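Local coordinates for protein beta-lactamase (Klebsiella pneumoniae, PDB 6HUH) that probably hydrolyses beta-lactam antibiotics to substituted beta-amino acids, as a class D beta-lactamase that confers antibiotic resistance, at residues A58-E70 with L170-I183. Sequence-based numbering, arbitrary orientation.
Sequences ALMGYDSGFLVDE and LPVSAQTLQHTANI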
ATOM      1  N   ALA A  58       0.712 -11.009  12.351  1.00 24.55           N
ATOM      2  CA  ALA A  58      -0.487 -10.549  11.627  1.00 25.26           C
ATOM      3  C   ALA A  58      -1.703 -11.411  12.007  1.00 31.26           C
ATOM      4  O   ALA A  58      -2.800 -10.874  12.125  1.00 33.05           O
ATOM      5  CB  ALA A  58      -0.265 -10.611  10.125  1.00 25.77           C
ATOM      6  N   LEU A  59      -1.499 -12.730  12.238  1.00 26.39           N
ATOM      7  CA  LEU A  59      -2.558 -13.658  12.638  1.00 26.91           C
ATOM      8  C   LEU A  59      -3.012 -13.415  14.076  1.00 32.04           C
ATOM      9  O   LEU A  59      -4.222 -13.404  14.334  1.00 32.51           O
ATOM     10  CB  LEU A  59      -2.107 -15.106  12.473  1.00 27.00           C
ATOM     11  CG  LEU A  59      -1.855 -15.589  11.058  1.00 30.87           C
ATOM     12  CD1 LEU A  59      -0.865 -16.728  11.075  1.00 30.38           C
ATOM     13  CD2 LEU A  59      -3.163 -16.004  10.379  1.00 31.85           C
ATOM     14  N   MET A  60      -2.036 -13.229  15.011  1.00 28.11           N
ATOM     15  CA  MET A  60      -2.276 -12.938  16.430  1.00 27.59           C
ATOM     16  C   MET A  60      -3.094 -11.658  16.492  1.00 32.25           C
ATOM     17  O   MET A  60      -4.185 -11.657  17.069  1.00 34.33           O
ATOM     18  CB  MET A  60      -0.954 -12.740  17.202  1.00 29.12           C
ATOM     19  CG  MET A  60      -0.116 -13.978  17.337  1.00 32.18           C
ATOM     20  SD  MET A  60       1.381 -13.667  18.321  1.00 36.28           S
ATOM     21  CE  MET A  60       2.488 -14.905  17.611  1.00 31.96           C
ATOM     22  N   GLY A  61      -2.581 -10.616  15.837  1.00 26.99           N
ATOM     23  CA  GLY A  61      -3.199  -9.296  15.731  1.00 26.94           C
ATOM     24  C   GLY A  61      -4.600  -9.267  15.155  1.00 29.08           C
ATOM     25  O   GLY A  61      -5.439  -8.518  15.644  1.00 30.77           O
ATOM     26  N   TYR A  62      -4.883 -10.079  14.141  1.00 23.38           N
ATOM     27  CA  TYR A  62      -6.240 -10.120  13.612  1.00 23.85           C
ATOM     28  C   TYR A  62      -7.161 -11.010  14.420  1.00 31.47           C
ATOM     29  O   TYR A  62      -8.337 -10.699  14.534  1.00 35.90           O
ATOM     30  CB  TYR A  62      -6.277 -10.511  12.140  1.00 23.94           C
ATOM     31  CG  TYR A  62      -5.825  -9.389  11.235  1.00 23.27           C
ATOM     32  CD1 TYR A  62      -6.621  -8.263  11.032  1.00 24.02           C
ATOM     33  CD2 TYR A  62      -4.607  -9.458  10.565  1.00 22.87           C
ATOM     34  CE1 TYR A  62      -6.196  -7.223  10.207  1.00 23.08           C
ATOM     35  CE2 TYR A  62      -4.170  -8.421   9.746  1.00 22.88           C
ATOM     36  CZ  TYR A  62      -4.966  -7.308   9.568  1.00 27.23           C
ATOM     37  OH  TYR A  62      -4.504  -6.326   8.737  1.00 28.30           O
ATOM     38  N   ASP A  63      -6.645 -12.101  14.983  1.00 26.74           N
ATOM     39  CA  ASP A  63      -7.448 -13.028  15.779  1.00 27.56           C
ATOM     40  C   ASP A  63      -7.914 -12.397  17.090  1.00 32.79           C
ATOM     41  O   ASP A  63      -9.058 -12.604  17.493  1.00 33.03           O
ATOM     42  CB  ASP A  63      -6.662 -14.329  16.049  1.00 28.52           C
ATOM     43  CG  ASP A  63      -7.506 -15.425  16.661  1.00 35.06           C
ATOM     44  OD1 ASP A  63      -8.474 -15.894  15.977  1.00 34.24           O
ATOM     45  OD2 ASP A  63      -7.197 -15.835  17.813  1.00 39.79           O
ATOM     46  N   SER A  64      -7.010 -11.656  17.761  1.00 29.65           N
ATOM     47  CA  SER A  64      -7.276 -11.022  19.042  1.00 30.06           C
ATOM     48  C   SER A  64      -8.080  -9.736  18.902  1.00 35.57           C
ATOM     49  O   SER A  64      -8.806  -9.379  19.824  1.00 37.69           O
ATOM     50  CB  SER A  64      -5.978 -10.788  19.802  1.00 33.45           C
ATOM     51  OG  SER A  64      -5.053 -10.024  19.048  1.00 41.83           O
ATOM     52  N   GLY A  65      -7.975  -9.068  17.752  1.00 30.42           N
ATOM     53  CA  GLY A  65      -8.706  -7.838  17.489  1.00 29.65           C
ATOM     54  C   GLY A  65      -7.883  -6.570  17.577  1.00 31.84           C
ATOM     55  O   GLY A  65      -8.441  -5.474  17.436  1.00 33.46           O
ATOM     56  N   PHE A  66      -6.555  -6.700  17.808  1.00 24.92           N
ATOM     57  CA  PHE A  66      -5.648  -5.559  17.861  1.00 23.66           C
ATOM     58  C   PHE A  66      -5.613  -4.880  16.503  1.00 28.21           C
ATOM     59  O   PHE A  66      -5.636  -3.646  16.421  1.00 29.34           O
ATOM     60  CB  PHE A  66      -4.224  -5.985  18.233  1.00 24.55           C
ATOM     61  CG  PHE A  66      -3.320  -4.781  18.364  1.00 25.41           C
ATOM     62  CD1 PHE A  66      -3.455  -3.904  19.434  1.00 29.62           C
ATOM     63  CD2 PHE A  66      -2.393  -4.479  17.384  1.00 26.69           C
ATOM     64  CE1 PHE A  66      -2.632  -2.790  19.560  1.00 30.28           C
ATOM     65  CE2 PHE A  66      -1.594  -3.338  17.489  1.00 30.26           C
ATOM     66  CZ  PHE A  66      -1.715  -2.508  18.584  1.00 29.22           C
ATOM     67  N   LEU A  67      -5.494  -5.695  15.445  1.00 22.88           N
ATOM     68  CA  LEU A  67      -5.479  -5.235  14.066  1.00 21.74           C
ATOM     69  C   LEU A  67      -6.890  -5.394  13.556  1.00 28.29           C
ATOM     70  O   LEU A  67      -7.521  -6.433  13.797  1.00 29.52           O
ATOM     71  CB  LEU A  67      -4.478  -6.043  13.229  1.00 20.02           C
ATOM     72  CG  LEU A  67      -3.036  -6.082  13.726  1.00 21.70           C
ATOM     73  CD1 LEU A  67      -2.248  -7.086  12.942  1.00 20.97           C
ATOM     74  CD2 LEU A  67      -2.374  -4.694  13.707  1.00 19.63           C
ATOM     75  N   VAL A  68      -7.423  -4.330  12.940  1.00 25.79           N
ATOM     76  CA  VAL A  68      -8.807  -4.283  12.464  1.00 27.27           C
ATOM     77  C   VAL A  68      -8.888  -4.807  11.045  1.00 35.60           C
ATOM     78  O   VAL A  68      -9.663  -5.727  10.770  1.00 36.19           O
ATOM     79  CB  VAL A  68      -9.413  -2.861  12.610  1.00 31.00           C
ATOM     80  CG1 VAL A  68     -10.827  -2.785  12.030  1.00 32.28           C
ATOM     81  CG2 VAL A  68      -9.395  -2.411  14.059  1.00 30.58           C
ATOM     82  N   ASP A  69      -8.103  -4.184  10.147  1.00 34.70           N
ATOM     83  CA  ASP A  69      -7.976  -4.517   8.732  1.00 35.57           C
ATOM     84  C   ASP A  69      -6.626  -4.040   8.220  1.00 36.96           C
ATOM     85  O   ASP A  69      -5.691  -3.944   8.997  1.00 35.34           O
ATOM     86  CB  ASP A  69      -9.168  -3.980   7.889  1.00 40.00           C
ATOM     87  CG  ASP A  69      -9.498  -2.509   8.026  1.00 53.43           C
ATOM     88  OD1 ASP A  69      -8.566  -1.706   8.240  1.00 54.69           O
ATOM     89  OD2 ASP A  69     -10.679  -2.154   7.860  1.00 60.93           O
ATOM     90  N   GLU A  70      -6.526  -3.733   6.936  1.00 34.15           N
ATOM     91  CA  GLU A  70      -5.289  -3.335   6.276  1.00 33.75           C
ATOM     92  C   GLU A  70      -4.925  -1.878   6.565  1.00 38.79           C
ATOM     93  O   GLU A  70      -3.759  -1.491   6.501  1.00 37.73           O
ATOM     94  CB  GLU A  70      -5.421  -3.574   4.761  1.00 35.65           C
ATOM     95  CG  GLU A  70      -5.710  -5.018   4.363  1.00 46.20           C
ATOM     96  CD  GLU A  70      -7.129  -5.538   4.519  1.00 77.12           C
ATOM     97  OE1 GLU A  70      -8.034  -4.754   4.894  1.00 84.92           O
ATOM     98  OE2 GLU A  70      -7.336  -6.746   4.272  1.00 70.81           O
ATOM     99  N   LEU A 170      -4.546 -23.651  11.332  1.00 39.00           N
ATOM    100  CA  LEU A 170      -4.295 -22.805  12.511  1.00 37.97           C
ATOM    101  C   LEU A 170      -5.632 -22.336  13.152  1.00 42.29           C
ATOM    102  O   LEU A 170      -6.629 -22.241  12.427  1.00 42.34           O
ATOM    103  CB  LEU A 170      -3.301 -21.649  12.225  1.00 36.04           C
ATOM    104  CG  LEU A 170      -1.857 -22.069  11.811  1.00 39.02           C
ATOM    105  CD1 LEU A 170      -0.987 -20.871  11.563  1.00 37.45           C
ATOM    106  CD2 LEU A 170      -1.185 -22.926  12.853  1.00 40.29           C
ATOM    107  N   PRO A 171      -5.701 -22.139  14.508  1.00 38.26           N
ATOM    108  CA  PRO A 171      -6.989 -21.811  15.155  1.00 38.05           C
ATOM    109  C   PRO A 171      -7.482 -20.376  14.948  1.00 39.98           C
ATOM    110  O   PRO A 171      -7.858 -19.688  15.899  1.00 39.34           O
ATOM    111  CB  PRO A 171      -6.712 -22.132  16.629  1.00 39.92           C
ATOM    112  CG  PRO A 171      -5.293 -21.807  16.812  1.00 42.94           C
ATOM    113  CD  PRO A 171      -4.625 -22.250  15.522  1.00 38.76           C
ATOM    114  N   VAL A 172      -7.464 -19.924  13.693  1.00 34.83           N
ATOM    115  CA  VAL A 172      -7.874 -18.584  13.289  1.00 32.13           C
ATOM    116  C   VAL A 172      -8.991 -18.683  12.254  1.00 37.23           C
ATOM    117  O   VAL A 172      -9.179 -19.732  11.636  1.00 36.71           O
ATOM    118  CB  VAL A 172      -6.679 -17.702  12.820  1.00 32.71           C
ATOM    119  CG1 VAL A 172      -5.627 -17.549  13.921  1.00 31.65           C
ATOM    120  CG2 VAL A 172      -6.044 -18.227  11.545  1.00 31.65           C
ATOM    121  N   SER A 173      -9.747 -17.595  12.095  1.00 35.76           N
ATOM    122  CA  SER A 173     -10.864 -17.468  11.164  1.00 36.44           C
ATOM    123  C   SER A 173     -10.391 -17.272   9.713  1.00 40.65           C
ATOM    124  O   SER A 173      -9.211 -16.993   9.468  1.00 38.91           O
ATOM    125  CB  SER A 173     -11.734 -16.285  11.571  1.00 38.61           C
ATOM    126  OG  SER A 173     -11.058 -15.063  11.323  1.00 41.29           O
ATOM    127  N   ALA A 174     -11.348 -17.361   8.766  1.00 38.17           N
ATOM    128  CA  ALA A 174     -11.145 -17.145   7.341  1.00 37.19           C
ATOM    129  C   ALA A 174     -10.723 -15.691   7.097  1.00 39.61           C
ATOM    130  O   ALA A 174      -9.720 -15.459   6.407  1.00 38.90           O
ATOM    131  CB  ALA A 174     -12.429 -17.461   6.583  1.00 39.78           C
ATOM    132  N   GLN A 175     -11.462 -14.724   7.699  1.00 35.04           N
ATOM    133  CA  GLN A 175     -11.185 -13.295   7.593  1.00 34.23           C
ATOM    134  C   GLN A 175      -9.835 -12.895   8.226  1.00 38.41           C
ATOM    135  O   GLN A 175      -9.210 -11.960   7.721  1.00 37.01           O
ATOM    136  CB  GLN A 175     -12.333 -12.423   8.094  1.00 37.22           C
ATOM    137  CG  GLN A 175     -12.733 -12.619   9.564  1.00 77.95           C
ATOM    138  CD  GLN A 175     -13.648 -13.804   9.845  1.00110.32           C
ATOM    139  OE1 GLN A 175     -13.899 -14.697   9.010  1.00104.88           O
ATOM    140  NE2 GLN A 175     -14.140 -13.855  11.072  1.00107.32           N
ATOM    141  N   THR A 176      -9.336 -13.638   9.258  1.00 35.33           N
ATOM    142  CA  THR A 176      -8.000 -13.394   9.824  1.00 32.80           C
ATOM    143  C   THR A 176      -6.987 -13.773   8.749  1.00 37.43           C
ATOM    144  O   THR A 176      -6.054 -13.007   8.513  1.00 37.75           O
ATOM    145  CB  THR A 176      -7.794 -14.134  11.170  1.00 31.27           C
ATOM    146  OG1 THR A 176      -8.562 -13.479  12.192  1.00 25.12           O
ATOM    147  CG2 THR A 176      -6.332 -14.164  11.609  1.00 23.80           C
ATOM    148  N   LEU A 177      -7.213 -14.923   8.052  1.00 34.34           N
ATOM    149  CA  LEU A 177      -6.346 -15.430   6.976  1.00 33.92           C
ATOM    150  C   LEU A 177      -6.393 -14.501   5.784  1.00 37.58           C
ATOM    151  O   LEU A 177      -5.356 -14.307   5.147  1.00 37.25           O
ATOM    152  CB  LEU A 177      -6.731 -16.856   6.512  1.00 35.66           C
ATOM    153  CG  LEU A 177      -6.593 -18.039   7.493  1.00 41.08           C
ATOM    154  CD1 LEU A 177      -7.135 -19.311   6.869  1.00 43.23           C
ATOM    155  CD2 LEU A 177      -5.144 -18.259   7.924  1.00 41.82           C
ATOM    156  N   GLN A 178      -7.584 -13.937   5.465  1.00 33.27           N
ATOM    157  CA  GLN A 178      -7.717 -13.015   4.343  1.00 32.72           C
ATOM    158  C   GLN A 178      -7.059 -11.661   4.625  1.00 35.82           C
ATOM    159  O   GLN A 178      -6.346 -11.160   3.766  1.00 34.58           O
ATOM    160  CB  GLN A 178      -9.168 -12.875   3.874  1.00 35.67           C
ATOM    161  CG  GLN A 178      -9.315 -12.289   2.463  1.00 58.19           C
ATOM    162  CD  GLN A 178      -8.933 -13.239   1.340  1.00 91.93           C
ATOM    163  OE1 GLN A 178      -7.835 -13.162   0.764  1.00 89.77           O
ATOM    164  NE2 GLN A 178      -9.849 -14.131   0.973  1.00 87.11           N
ATOM    165  N   HIS A 179      -7.244 -11.086   5.816  1.00 33.53           N
ATOM    166  CA  HIS A 179      -6.589  -9.816   6.152  1.00 32.70           C
ATOM    167  C   HIS A 179      -5.051  -9.973   6.128  1.00 34.14           C
ATOM    168  O   HIS A 179      -4.353  -9.118   5.570  1.00 33.86           O
ATOM    169  CB  HIS A 179      -7.050  -9.312   7.515  1.00 33.33           C
ATOM    170  CG  HIS A 179      -8.403  -8.665   7.535  1.00 37.92           C
ATOM    171  ND1 HIS A 179      -8.761  -7.712   6.604  1.00 40.18           N
ATOM    172  CD2 HIS A 179      -9.403  -8.783   8.444  1.00 40.10           C
ATOM    173  CE1 HIS A 179      -9.982  -7.316   6.945  1.00 40.38           C
ATOM    174  NE2 HIS A 179     -10.410  -7.936   8.041  1.00 40.72           N
ATOM    175  N   THR A 180      -4.544 -11.087   6.693  1.00 28.49           N
ATOM    176  CA  THR A 180      -3.116 -11.439   6.716  1.00 27.15           C
ATOM    177  C   THR A 180      -2.571 -11.555   5.277  1.00 33.23           C
ATOM    178  O   THR A 180      -1.482 -11.062   5.004  1.00 33.87           O
ATOM    179  CB  THR A 180      -2.906 -12.745   7.519  1.00 30.21           C
ATOM    180  OG1 THR A 180      -3.431 -12.587   8.856  1.00 25.22           O
ATOM    181  CG2 THR A 180      -1.428 -13.201   7.549  1.00 21.43           C
ATOM    182  N   ALA A 181      -3.339 -12.198   4.370  1.00 30.55           N
ATOM    183  CA  ALA A 181      -3.026 -12.380   2.956  1.00 30.70           C
ATOM    184  C   ALA A 181      -2.899 -11.028   2.249  1.00 34.25           C
ATOM    185  O   ALA A 181      -1.914 -10.782   1.549  1.00 34.23           O
ATOM    186  CB  ALA A 181      -4.128 -13.202   2.285  1.00 33.05           C
ATOM    187  N   ASN A 182      -3.903 -10.162   2.443  1.00 31.09           N
ATOM    188  CA  ASN A 182      -3.985  -8.846   1.836  1.00 31.85           C
ATOM    189  C   ASN A 182      -2.766  -7.991   2.147  1.00 36.32           C
ATOM    190  O   ASN A 182      -2.052  -7.610   1.217  1.00 36.29           O
ATOM    191  CB  ASN A 182      -5.302  -8.146   2.196  1.00 29.23           C
ATOM    192  CG  ASN A 182      -6.558  -8.763   1.588  1.00 48.81           C
ATOM    193  OD1 ASN A 182      -6.528  -9.524   0.616  1.00 36.33           O
ATOM    194  ND2 ASN A 182      -7.716  -8.411   2.124  1.00 46.40           N
ATOM    195  N   ILE A 183      -2.466  -7.778   3.443  1.00 31.85           N
ATOM    196  CA  ILE A 183      -1.298  -6.988   3.859  1.00 29.99           C
ATOM    197  C   ILE A 183       0.055  -7.620   3.411  1.00 31.09           C
ATOM    198  O   ILE A 183       1.028  -6.876   3.266  1.00 29.83           O
ATOM    199  CB  ILE A 183      -1.314  -6.619   5.372  1.00 31.69           C
ATOM    200  CG1 ILE A 183      -1.384  -7.843   6.293  1.00 31.22           C
ATOM    201  CG2 ILE A 183      -2.437  -5.666   5.648  1.00 32.57           C
ATOM    202  CD1 ILE A 183      -1.145  -7.539   7.784  1.00 40.28           C
TER
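Leu59 of helix 56-64 packs against Leu170, Val172 and Leu177. Its CD2 lies 3.8 Å from Val172 CG2 and also meets CD2 of Leu177, while CD1 turns to CD1 of Leu170. Phe125, in a loop outside the two segments, touches both Leu59 and Leu170. One helical turn on, Tyr62 is a knob in a hole formed by Thr176, His179, Thr180 and Ile183. His179 CB sits over the centre of one ring face, 3.5 Å from the centroid. Leu67 CB is on the opposite face, and Ile183 CD1 meets the ring edge. The phenol is tied down by a hydrogen bond from Tyr62 OH to Asp69 O, 2.7 Å. Glu70, in the loop after the helix, bends at chi2 (78°), with CG 3.6 Å from Ile183 CG2. Glu70 OE2 accepts a nearly straight bond from His179 ND1 (2.9 Å, 174°) and another from Asn182 ND2 (2.7 Å). The donors approach from opposite faces of the carboxylate plane, and OE2 lies in the imidazole plane. Helix 56-64 thus packs on helix 174-184 and its preceding loop through apolar and aromatic side chains, and Glu70 adds two hydrogen bonds. The ND1 bond would restrain the imidazole's rotation, and the carboxylate could favour a cationic His179.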